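Local structure of endo-1,4-beta-xylanase (Pseudoalteromonas haloplanktis, 1H12) at residues A[281-286]-A[325-330]; A[238-243]-A[250-255]; A[275-280]-A[333-338]. The protein hydrolyses internal beta-1,4 linkages of xylan as a cold-adapted family 8 glycoside hydrolase, and may also act on cellulose-like beta-glucans. One frame throughout, in Å; residues are numbered along the deposited sequence.

Contact 1 of 3, residues A[281-286]-A[325-330]; sequences DAWRVI and YEQVYS. With XYP (beta-D-xylopyranose), chain B.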
loop_
_atom_site.group_PDB
_atom_site.type_symbol
_atom_site.label_atom_id
_atom_site.label_comp_id
_atom_site.label_asym_id
_atom_site.label_seq_id
_atom_site.Cartn_x
_atom_site.Cartn_y
_atom_site.Cartn_z
ATOM N N ASP A 281 -5.933 -0.772 -7.786
ATOM C CA ASP A 281 -4.589 -0.322 -7.516
ATOM C C ASP A 281 -4.553 1.211 -7.403
ATOM O O ASP A 281 -3.979 1.770 -6.474
ATOM C CB ASP A 281 -3.590 -0.762 -8.580
ATOM C CG ASP A 281 -2.958 -2.097 -8.344
ATOM O OD1 ASP A 281 -3.357 -2.793 -7.342
ATOM O OD2 ASP A 281 -2.036 -2.497 -9.071
ATOM N N ALA A 282 -5.162 1.873 -8.385
ATOM C CA ALA A 282 -5.112 3.321 -8.455
ATOM C C ALA A 282 -5.655 3.993 -7.237
ATOM O O ALA A 282 -5.239 5.111 -6.908
ATOM C CB ALA A 282 -5.773 3.814 -9.719
ATOM N N TRP A 283 -6.588 3.371 -6.523
ATOM C CA TRP A 283 -7.101 3.915 -5.279
ATOM C C TRP A 283 -5.971 4.367 -4.358
ATOM O O TRP A 283 -6.124 5.335 -3.615
ATOM C CB TRP A 283 -7.905 2.923 -4.456
ATOM C CG TRP A 283 -9.207 2.415 -5.007
ATOM C CD1 TRP A 283 -9.856 2.754 -6.168
ATOM C CD2 TRP A 283 -10.013 1.422 -4.377
ATOM N NE1 TRP A 283 -11.006 2.029 -6.268
ATOM C CE2 TRP A 283 -11.110 1.194 -5.186
ATOM C CE3 TRP A 283 -9.901 0.704 -3.180
ATOM C CZ2 TRP A 283 -12.065 0.262 -4.839
ATOM C CZ3 TRP A 283 -10.833 -0.191 -2.835
ATOM C CH2 TRP A 283 -11.896 -0.431 -3.665
ATOM N N ARG A 284 -4.892 3.580 -4.336
ATOM C CA ARG A 284 -3.842 3.808 -3.361
ATOM C C ARG A 284 -2.937 4.978 -3.700
ATOM O O ARG A 284 -2.165 5.391 -2.842
ATOM C CB ARG A 284 -2.973 2.520 -3.210
ATOM C CG ARG A 284 -3.763 1.320 -2.743
ATOM C CD ARG A 284 -2.885 0.174 -2.293
ATOM N NE ARG A 284 -1.987 -0.418 -3.284
ATOM C CZ ARG A 284 -2.320 -1.375 -4.129
ATOM N NH1 ARG A 284 -3.565 -1.734 -4.283
ATOM N NH2 ARG A 284 -1.401 -1.991 -4.793
ATOM N N VAL A 285 -3.000 5.482 -4.914
ATOM C CA VAL A 285 -2.075 6.535 -5.309
ATOM C C VAL A 285 -2.210 7.764 -4.427
ATOM O O VAL A 285 -1.207 8.231 -3.872
ATOM C CB VAL A 285 -2.196 6.883 -6.785
ATOM C CG1 VAL A 285 -1.258 8.011 -7.145
ATOM C CG2 VAL A 285 -1.928 5.679 -7.678
ATOM N N ILE A 286 -3.409 8.330 -4.280
ATOM C CA ILE A 286 -3.492 9.528 -3.457
ATOM C C ILE A 286 -3.285 9.235 -1.957
ATOM O O ILE A 286 -2.855 10.112 -1.219
ATOM C CB ILE A 286 -4.697 10.410 -3.734
ATOM C CG1 ILE A 286 -6.047 9.750 -3.367
ATOM C CG2 ILE A 286 -4.645 10.919 -5.179
ATOM C CD1 ILE A 286 -7.231 10.716 -3.466
ATOM N N TYR A 325 -19.580 8.219 -5.184
ATOM C CA TYR A 325 -18.590 8.017 -6.217
ATOM C C TYR A 325 -18.272 6.512 -6.241
ATOM O O TYR A 325 -18.394 5.826 -5.234
ATOM C CB TYR A 325 -17.328 8.865 -6.036
ATOM C CG TYR A 325 -16.562 8.674 -4.768
ATOM C CD1 TYR A 325 -16.788 9.487 -3.660
ATOM C CD2 TYR A 325 -15.586 7.679 -4.658
ATOM C CE1 TYR A 325 -16.089 9.327 -2.478
ATOM C CE2 TYR A 325 -14.912 7.516 -3.485
ATOM C CZ TYR A 325 -15.156 8.320 -2.376
ATOM O OH TYR A 325 -14.398 8.139 -1.230
ATOM N N GLU A 326 -17.918 6.034 -7.430
ATOM C CA GLU A 326 -17.721 4.637 -7.673
ATOM C C GLU A 326 -16.269 4.176 -7.549
ATOM O O GLU A 326 -15.343 4.960 -7.425
ATOM C CB GLU A 326 -18.301 4.265 -9.035
ATOM C CG GLU A 326 -19.802 4.399 -9.123
ATOM C CD GLU A 326 -20.413 3.900 -10.417
ATOM O OE1 GLU A 326 -19.726 3.281 -11.243
ATOM O OE2 GLU A 326 -21.627 4.190 -10.610
ATOM N N GLN A 327 -16.107 2.855 -7.636
ATOM C CA GLN A 327 -14.821 2.198 -7.508
ATOM C C GLN A 327 -13.956 2.267 -8.733
ATOM O O GLN A 327 -12.715 2.143 -8.592
ATOM C CB GLN A 327 -15.055 0.717 -7.144
ATOM C CG GLN A 327 -15.650 0.569 -5.742
ATOM C CD GLN A 327 -15.665 -0.846 -5.184
ATOM O OE1 GLN A 327 -15.578 -1.821 -5.895
ATOM N NE2 GLN A 327 -15.743 -0.931 -3.871
ATOM N N VAL A 328 -14.527 2.420 -9.904
ATOM C CA VAL A 328 -13.778 2.380 -11.159
ATOM C C VAL A 328 -14.243 3.482 -12.116
ATOM O O VAL A 328 -15.444 3.614 -12.427
ATOM C CB VAL A 328 -13.884 1.037 -11.857
ATOM C CG1 VAL A 328 -13.126 1.030 -13.184
ATOM C CG2 VAL A 328 -13.390 -0.093 -10.990
ATOM N N TYR A 329 -13.315 4.300 -12.545
ATOM C CA TYR A 329 -13.552 5.349 -13.579
ATOM C C TYR A 329 -12.579 5.140 -14.709
ATOM O O TYR A 329 -11.454 4.697 -14.508
ATOM C CB TYR A 329 -13.390 6.769 -12.996
ATOM C CG TYR A 329 -14.539 7.138 -12.085
ATOM C CD1 TYR A 329 -14.533 6.811 -10.743
ATOM C CD2 TYR A 329 -15.630 7.785 -12.592
ATOM C CE1 TYR A 329 -15.623 7.095 -9.943
ATOM C CE2 TYR A 329 -16.754 8.047 -11.799
ATOM C CZ TYR A 329 -16.748 7.684 -10.485
ATOM O OH TYR A 329 -17.853 7.883 -9.658
ATOM N N SER A 330 -12.976 5.547 -15.926
ATOM C CA SER A 330 -12.086 5.558 -17.073
ATOM C C SER A 330 -12.385 6.813 -17.871
ATOM O O SER A 330 -13.543 7.066 -18.216
ATOM C CB SER A 330 -12.328 4.338 -17.964
ATOM O OG SER A 330 -11.414 4.323 -19.022
HETATM O O1 XYP B . -19.107 -4.533 0.813
HETATM C C1 XYP B . -18.917 -4.188 -0.571
HETATM C C2 XYP B . -17.615 -3.594 -0.737
HETATM C C3 XYP B . -17.277 -3.223 -2.133
HETATM C C4 XYP B . -17.783 -4.300 -3.107
HETATM C C5 XYP B . -19.197 -4.744 -2.778
HETATM O O2 XYP B . -17.363 -2.474 0.115
HETATM O O3 XYP B . -15.886 -2.940 -2.271
HETATM O O4 XYP B . -17.646 -3.929 -4.452
HETATM O O5 XYP B . -19.249 -5.142 -1.403
#
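The indole of Trp283 meets Gln327 at its edge: the carbonyl of Gln327 lies beside the pyrrole N-H, near the ring plane, while the aliphatic part of the glutamine side chain passes by the six-membered ring. Elsewhere around the indole, the ring of Tyr381 comes close and nearly parallel, the two ring planes at about 20°. The guanidinium of Arg284 has Asp281 O on one face, 4.0 Å above the plane and displaced toward the rim.

At the indole edge, Trp283 NE1 donates to Gln327 O at 2.9 Å with an N-H...O angle of 171°. The oxygen receives it in the carbonyl plane, on a lone pair. Trp283 CG stands anti to its own carbonyl carbon (chi1 -66°), which brings the benzo edge alongside the Gln327 side chain, where Trp283 CZ2 reaches Gln327 CG at 3.7 Å and Gln327 CB at 3.8 Å. The Gln327 side chain reaches the bound xylose, though with two conformers the orientation of its amide is uncertain.

Within segment 281-286, Arg284 NH1 forms a salt bridge with Asp281 OD1 at 3.2 Å; the hydrogen bonds that go with it are weak. Arg284 also pairs with Glu78 and Asp144, which places its guanidinium in a cluster of carboxylates. Both touching residues are buried, and the nearly straight N-H...O bond satisfies the indole nitrogen. Trp283 also packs on the pocket residue Asn382, and the geometry is consistent with its being a second-shell residue that fixes the backbone of sugar-binding Gln327.

Contact 2 of 3, residues A[238-243]-A[250-255]; sequences NHFTKV and NLPTFL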
loop_
_atom_site.group_PDB
_atom_site.type_symbol
_atom_site.label_atom_id
_atom_site.label_comp_id
_atom_site.label_asym_id
_atom_site.label_seq_id
_atom_site.Cartn_x
_atom_site.Cartn_y
_atom_site.Cartn_z
ATOM N N ASN A 238 4.692 13.859 -12.827
ATOM C CA ASN A 238 4.421 13.756 -14.261
ATOM C C ASN A 238 3.088 13.078 -14.523
ATOM O O ASN A 238 2.334 13.496 -15.404
ATOM C CB ASN A 238 5.562 13.022 -14.959
ATOM C CG ASN A 238 6.837 13.829 -15.070
ATOM O OD1 ASN A 238 6.823 15.064 -14.907
ATOM N ND2 ASN A 238 7.957 13.136 -15.388
ATOM N N HIS A 239 2.814 11.990 -13.796
ATOM C CA HIS A 239 1.542 11.298 -13.963
ATOM C C HIS A 239 0.382 12.213 -13.644
ATOM O O HIS A 239 -0.600 12.266 -14.399
ATOM C CB HIS A 239 1.541 10.063 -13.054
ATOM C CG HIS A 239 0.376 9.145 -13.282
ATOM N ND1 HIS A 239 0.161 8.498 -14.468
ATOM C CD2 HIS A 239 -0.642 8.795 -12.471
ATOM C CE1 HIS A 239 -0.959 7.754 -14.335
ATOM N NE2 HIS A 239 -1.476 7.926 -13.135
ATOM N N PHE A 240 0.470 12.937 -12.553
ATOM C CA PHE A 240 -0.594 13.861 -12.190
ATOM C C PHE A 240 -0.763 14.979 -13.192
ATOM O O PHE A 240 -1.880 15.435 -13.423
ATOM C CB PHE A 240 -0.480 14.318 -10.733
ATOM C CG PHE A 240 -1.053 13.306 -9.781
ATOM C CD1 PHE A 240 -2.417 13.178 -9.669
ATOM C CD2 PHE A 240 -0.233 12.455 -9.006
ATOM C CE1 PHE A 240 -2.977 12.239 -8.833
ATOM C CE2 PHE A 240 -0.793 11.530 -8.169
ATOM C CZ PHE A 240 -2.162 11.415 -8.099
ATOM N N THR A 241 0.306 15.454 -13.795
ATOM C CA THR A 241 0.195 16.426 -14.881
ATOM C C THR A 241 -0.554 15.807 -16.050
ATOM O O THR A 241 -1.429 16.436 -16.629
ATOM C CB THR A 241 1.588 16.895 -15.296
ATOM O OG1 THR A 241 2.237 17.568 -14.203
ATOM C CG2 THR A 241 1.538 17.858 -16.506
ATOM N N LYS A 242 -0.210 14.603 -16.410
ATOM C CA LYS A 242 -0.802 13.931 -17.558
ATOM C C LYS A 242 -2.246 13.574 -17.345
ATOM O O LYS A 242 -3.003 13.573 -18.321
ATOM C CB LYS A 242 0.007 12.706 -17.972
ATOM C CG LYS A 242 1.419 13.032 -18.451
ATOM C CD LYS A 242 1.554 13.107 -19.746
ATOM C CE LYS A 242 3.092 12.987 -20.193
ATOM N NZ LYS A 242 2.853 12.622 -21.649
ATOM N N VAL A 243 -2.673 13.307 -16.104
ATOM C CA VAL A 243 -4.085 13.009 -15.875
ATOM C C VAL A 243 -4.945 14.233 -15.559
ATOM O O VAL A 243 -6.145 14.103 -15.406
ATOM C CB VAL A 243 -4.315 11.903 -14.820
ATOM C CG1 VAL A 243 -3.649 10.624 -15.238
ATOM C CG2 VAL A 243 -3.916 12.320 -13.417
ATOM N N ASN A 250 -8.315 13.965 -13.761
ATOM C CA ASN A 250 -7.706 14.194 -12.448
ATOM C C ASN A 250 -7.591 12.983 -11.565
ATOM O O ASN A 250 -7.168 13.104 -10.438
ATOM C CB ASN A 250 -8.398 15.342 -11.708
ATOM C CG ASN A 250 -8.528 16.564 -12.635
ATOM O OD1 ASN A 250 -7.555 17.009 -13.154
ATOM N ND2 ASN A 250 -9.696 17.024 -12.846
ATOM N N LEU A 251 -7.894 11.791 -12.058
ATOM C CA LEU A 251 -7.657 10.544 -11.321
ATOM C C LEU A 251 -6.469 9.824 -11.914
ATOM O O LEU A 251 -6.350 9.666 -13.137
ATOM C CB LEU A 251 -8.893 9.624 -11.320
ATOM C CG LEU A 251 -10.089 10.123 -10.556
ATOM C CD1 LEU A 251 -11.228 9.122 -10.666
ATOM C CD2 LEU A 251 -9.740 10.390 -9.081
ATOM N N PRO A 252 -5.574 9.314 -11.046
ATOM C CA PRO A 252 -4.465 8.516 -11.513
ATOM C C PRO A 252 -4.943 7.146 -12.001
ATOM O O PRO A 252 -6.074 6.743 -11.709
ATOM C CB PRO A 252 -3.593 8.407 -10.268
ATOM C CG PRO A 252 -4.616 8.367 -9.147
ATOM C CD PRO A 252 -5.700 9.340 -9.579
ATOM N N THR A 253 -4.061 6.441 -12.724
ATOM C CA THR A 253 -4.451 5.221 -13.411
ATOM C C THR A 253 -3.674 4.000 -12.909
ATOM O O THR A 253 -2.656 4.115 -12.223
ATOM C CB THR A 253 -4.365 5.361 -14.925
ATOM O OG1 THR A 253 -3.006 5.451 -15.362
ATOM C CG2 THR A 253 -5.092 6.611 -15.391
ATOM N N PHE A 254 -4.181 2.845 -13.287
ATOM C CA PHE A 254 -3.605 1.545 -12.987
ATOM C C PHE A 254 -2.144 1.435 -13.425
ATOM O O PHE A 254 -1.261 1.095 -12.649
ATOM C CB PHE A 254 -4.507 0.490 -13.658
ATOM C CG PHE A 254 -3.993 -0.910 -13.666
ATOM C CD1 PHE A 254 -3.187 -1.440 -12.661
ATOM C CD2 PHE A 254 -4.342 -1.751 -14.724
ATOM C CE1 PHE A 254 -2.738 -2.770 -12.738
ATOM C CE2 PHE A 254 -3.901 -3.058 -14.811
ATOM C CZ PHE A 254 -3.099 -3.552 -13.832
ATOM N N LEU A 255 -1.894 1.706 -14.717
ATOM C CA LEU A 255 -0.593 1.542 -15.316
ATOM C C LEU A 255 -0.137 2.836 -15.976
ATOM O O LEU A 255 -0.941 3.626 -16.475
ATOM C CB LEU A 255 -0.593 0.418 -16.369
ATOM C CG LEU A 255 -0.827 -0.976 -15.802
ATOM C CD1 LEU A 255 -0.969 -1.978 -16.920
ATOM C CD2 LEU A 255 0.288 -1.402 -14.848
#
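His239 and Thr253 meet through a ring nitrogen and a backbone amide: Thr253 N donates to His239 NE2 at 3.0 Å, and the amide lies only 2° out of the imidazole plane. CG of His239 stands anti to the backbone N (chi1 -171°), turning the NE2 edge of the ring to segment 250-255, where His239 NE2 also lies 3.6 Å from Pro252 CB. Because NE2 accepts and ND1 bonds to Gly260 O, the geometry is consistent with a neutral imidazole protonated on ND1. Thr253 OG1 comes within 3.2 Å of His239 CE1 and donates to Leu255 O.

One residue on, Phe240 brings CZ to Pro252 CB at 4.0 Å, an apolar touch between obliquely set groups. Val243 closes the segment: its carbonyl O accepts from Asn250 N at 2.7 Å, and its CB rests 3.5 Å from Leu251 O. Asn250 OD1 meanwhile bonds to Gly245 N in the loop between the two segments.

Segment 250-255 runs beside the end of helix 219-243, with Pro252 on helix 283-296 and Leu251 on helix 300-318, while Phe240 reaches both helices directly. Farther on, the backbone of Phe254 hydrogen-bonds to that of Trp277 in strand 277-278.

Contact 3 of 3, residues A[275-280]-A[333-338]; sequences GQWYEF and GAQNRG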
loop_
_atom_site.group_PDB
_atom_site.type_symbol
_atom_site.label_atom_id
_atom_site.label_comp_id
_atom_site.label_asym_id
_atom_site.label_seq_id
_atom_site.Cartn_x
_atom_site.Cartn_y
_atom_site.Cartn_z
ATOM N N GLY A 275 -5.270 -0.183 -18.912
ATOM C CA GLY A 275 -4.274 0.573 -18.168
ATOM C C GLY A 275 -4.679 1.929 -17.650
ATOM O O GLY A 275 -4.137 2.397 -16.651
ATOM N N GLN A 276 -5.665 2.523 -18.315
ATOM C CA GLN A 276 -6.068 3.890 -17.995
ATOM C C GLN A 276 -7.192 3.920 -17.002
ATOM O O GLN A 276 -7.669 5.011 -16.629
ATOM C CB GLN A 276 -6.443 4.708 -19.244
ATOM C CG GLN A 276 -7.846 4.476 -19.809
ATOM C CD GLN A 276 -8.041 3.229 -20.567
ATOM O OE1 GLN A 276 -7.092 2.451 -20.787
ATOM N NE2 GLN A 276 -9.240 3.013 -21.063
ATOM N N TRP A 277 -7.641 2.774 -16.520
ATOM C CA TRP A 277 -8.656 2.813 -15.480
ATOM C C TRP A 277 -8.077 3.280 -14.161
ATOM O O TRP A 277 -6.995 2.869 -13.757
ATOM C CB TRP A 277 -9.217 1.396 -15.229
ATOM C CG TRP A 277 -10.223 0.943 -16.224
ATOM C CD1 TRP A 277 -10.524 1.507 -17.421
ATOM C CD2 TRP A 277 -11.116 -0.157 -16.075
ATOM N NE1 TRP A 277 -11.550 0.812 -18.020
ATOM C CE2 TRP A 277 -11.937 -0.185 -17.195
ATOM C CE3 TRP A 277 -11.284 -1.103 -15.110
ATOM C CZ2 TRP A 277 -12.953 -1.121 -17.372
ATOM C CZ3 TRP A 277 -12.327 -2.042 -15.273
ATOM C CH2 TRP A 277 -13.118 -1.999 -16.408
ATOM N N TYR A 278 -8.855 4.137 -13.481
ATOM C CA TYR A 278 -8.745 4.318 -12.056
ATOM C C TYR A 278 -9.499 3.162 -11.464
ATOM O O TYR A 278 -10.738 3.097 -11.544
ATOM C CB TYR A 278 -9.325 5.672 -11.631
ATOM C CG TYR A 278 -9.529 5.852 -10.152
ATOM C CD1 TYR A 278 -8.528 6.311 -9.333
ATOM C CD2 TYR A 278 -10.730 5.536 -9.565
ATOM C CE1 TYR A 278 -8.749 6.489 -7.963
ATOM C CE2 TYR A 278 -10.957 5.708 -8.237
ATOM C CZ TYR A 278 -9.980 6.197 -7.413
ATOM O OH TYR A 278 -10.247 6.373 -6.067
ATOM N N GLU A 279 -8.784 2.199 -10.921
ATOM C CA GLU A 279 -9.347 0.973 -10.384
ATOM C C GLU A 279 -8.703 0.684 -9.032
ATOM O O GLU A 279 -8.204 1.575 -8.349
ATOM C CB GLU A 279 -9.279 -0.160 -11.427
ATOM C CG GLU A 279 -7.927 -0.384 -12.041
ATOM C CD GLU A 279 -6.788 -0.451 -11.034
ATOM O OE1 GLU A 279 -6.414 -1.552 -10.552
ATOM O OE2 GLU A 279 -6.311 0.667 -10.679
ATOM N N PHE A 280 -8.731 -0.571 -8.595
ATOM C CA PHE A 280 -8.328 -0.925 -7.258
ATOM C C PHE A 280 -6.901 -0.519 -6.909
ATOM O O PHE A 280 -6.687 0.012 -5.833
ATOM C CB PHE A 280 -8.574 -2.426 -7.068
ATOM C CG PHE A 280 -9.999 -2.804 -7.590
ATOM C CD1 PHE A 280 -11.102 -2.462 -6.823
ATOM C CD2 PHE A 280 -10.229 -3.276 -8.925
ATOM C CE1 PHE A 280 -12.412 -2.707 -7.279
ATOM C CE2 PHE A 280 -11.537 -3.501 -9.345
ATOM C CZ PHE A 280 -12.594 -3.213 -8.524
ATOM N N GLY A 333 -15.346 8.707 -16.663
ATOM C CA GLY A 333 -16.638 8.038 -16.756
ATOM C C GLY A 333 -16.772 6.847 -15.855
ATOM O O GLY A 333 -15.883 5.988 -15.824
ATOM N N ALA A 334 -17.862 6.769 -15.111
ATOM C CA ALA A 334 -18.096 5.658 -14.205
ATOM C C ALA A 334 -18.242 4.388 -14.983
ATOM O O ALA A 334 -18.946 4.332 -16.003
ATOM C CB ALA A 334 -19.358 5.928 -13.433
ATOM N N GLN A 335 -17.619 3.315 -14.492
ATOM C CA GLN A 335 -17.665 2.013 -15.135
ATOM C C GLN A 335 -18.664 1.039 -14.518
ATOM O O GLN A 335 -18.671 -0.122 -14.894
ATOM C CB GLN A 335 -16.278 1.413 -15.239
ATOM C CG GLN A 335 -15.312 2.244 -16.033
ATOM C CD GLN A 335 -15.760 2.475 -17.453
ATOM O OE1 GLN A 335 -15.863 1.530 -18.247
ATOM N NE2 GLN A 335 -16.006 3.731 -17.803
ATOM N N ASN A 336 -19.514 1.498 -13.616
ATOM C CA ASN A 336 -20.579 0.672 -13.032
ATOM C C ASN A 336 -20.034 -0.548 -12.279
ATOM O O ASN A 336 -20.607 -1.632 -12.314
ATOM C CB ASN A 336 -21.620 0.298 -14.078
ATOM C CG ASN A 336 -22.914 -0.108 -13.461
ATOM O OD1 ASN A 336 -23.296 0.335 -12.340
ATOM N ND2 ASN A 336 -23.637 -1.032 -14.172
ATOM N N ARG A 337 -18.958 -0.350 -11.541
ATOM C CA ARG A 337 -18.334 -1.381 -10.691
ATOM C C ARG A 337 -18.554 -1.154 -9.214
ATOM O O ARG A 337 -17.747 -1.600 -8.384
ATOM C CB ARG A 337 -16.850 -1.523 -11.027
ATOM C CG ARG A 337 -16.576 -1.859 -12.468
ATOM C CD ARG A 337 -17.140 -3.162 -12.834
ATOM N NE ARG A 337 -16.760 -3.531 -14.194
ATOM C CZ ARG A 337 -15.723 -4.258 -14.513
ATOM N NH1 ARG A 337 -14.795 -4.608 -13.539
ATOM N NH2 ARG A 337 -15.613 -4.553 -15.840
ATOM N N GLY A 338 -19.629 -0.439 -8.870
ATOM C CA GLY A 338 -20.069 -0.313 -7.511
ATOM C C GLY A 338 -19.688 0.986 -6.845
ATOM O O GLY A 338 -18.649 1.588 -7.169
#
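Trp277 touches Gln335 and Arg337 with the outer, six-membered half of its indole, so the side chain is best traced from its base. From CB, CG stands anti to the carbonyl carbon, which turns the ring over the middle strand of the small sheet. The first ring atoms therefore meet that strand and its approach: Trp277 CD1 lies 3.4 Å from Ser330 CB, and Trp277 CE3 lies 3.4 Å from Val328 CG1.

Farther out the second segment takes over. Trp277 CZ2 is 4.0 Å from Gln335 OE1, and Gln335 CG sits over one face of the indole, 4.2 Å above its plane and offset toward the rim. The glutamine chain is bent at chi2, and its amide curls back so that Gln335 NE2 donates to Gly333 O at 3.0 Å along a nearly straight line (175°). The amide plane stands 48° from the indole, and that bond probably limits its rotation.

At the tip, Trp277 CH2 approaches Arg337 NH2 at 3.6 Å and Trp277 CZ3 approaches Arg337 NH1 at 4.0 Å. The planes stand 84° apart: the indole presents its edge to the guanidinium face, so the charge is not stacked over the ring. Replacing Trp277 by an alanine would probably leave the Arg337 guanidinium without the edge it lies against, free to swing, and open a gap beside Gln335 CG.

No hydrogen bond joins the two segments; the evidence is for van der Waals contact at the surface. A tryptophan on the weakly bonded outer strand 277-278 here spans the middle strand of a three-stranded antiparallel sheet to reach the residues just past the opposite outer strand, 333-334, which with 329-330 forms a beta-hairpin.

Contacts 1 and 3 have centres only 7 Å apart and share one antiparallel sheet, with strand 329-330 between 277-278 and 333-334. Probable backbone bonds join them: Tyr329 O to Tyr278 N at 2.9 Å, and Gln327 N to Gly338 O at 2.9 Å. Contact 2 joins the end of helix 219-243 to the loop after it, about 11 Å from contact 1 and 13 Å from contact 3 between centres. It meets contact 3 through Phe254 N and Trp277 O, 2.9 Å apart, and contact 1 through Val285 CB and Pro252 CG, 3.7 Å apart. The xylose pocket is lined directly from contact 1, whereas the Arg337 side chain of contact 3 stays about 7 Å from the sugar.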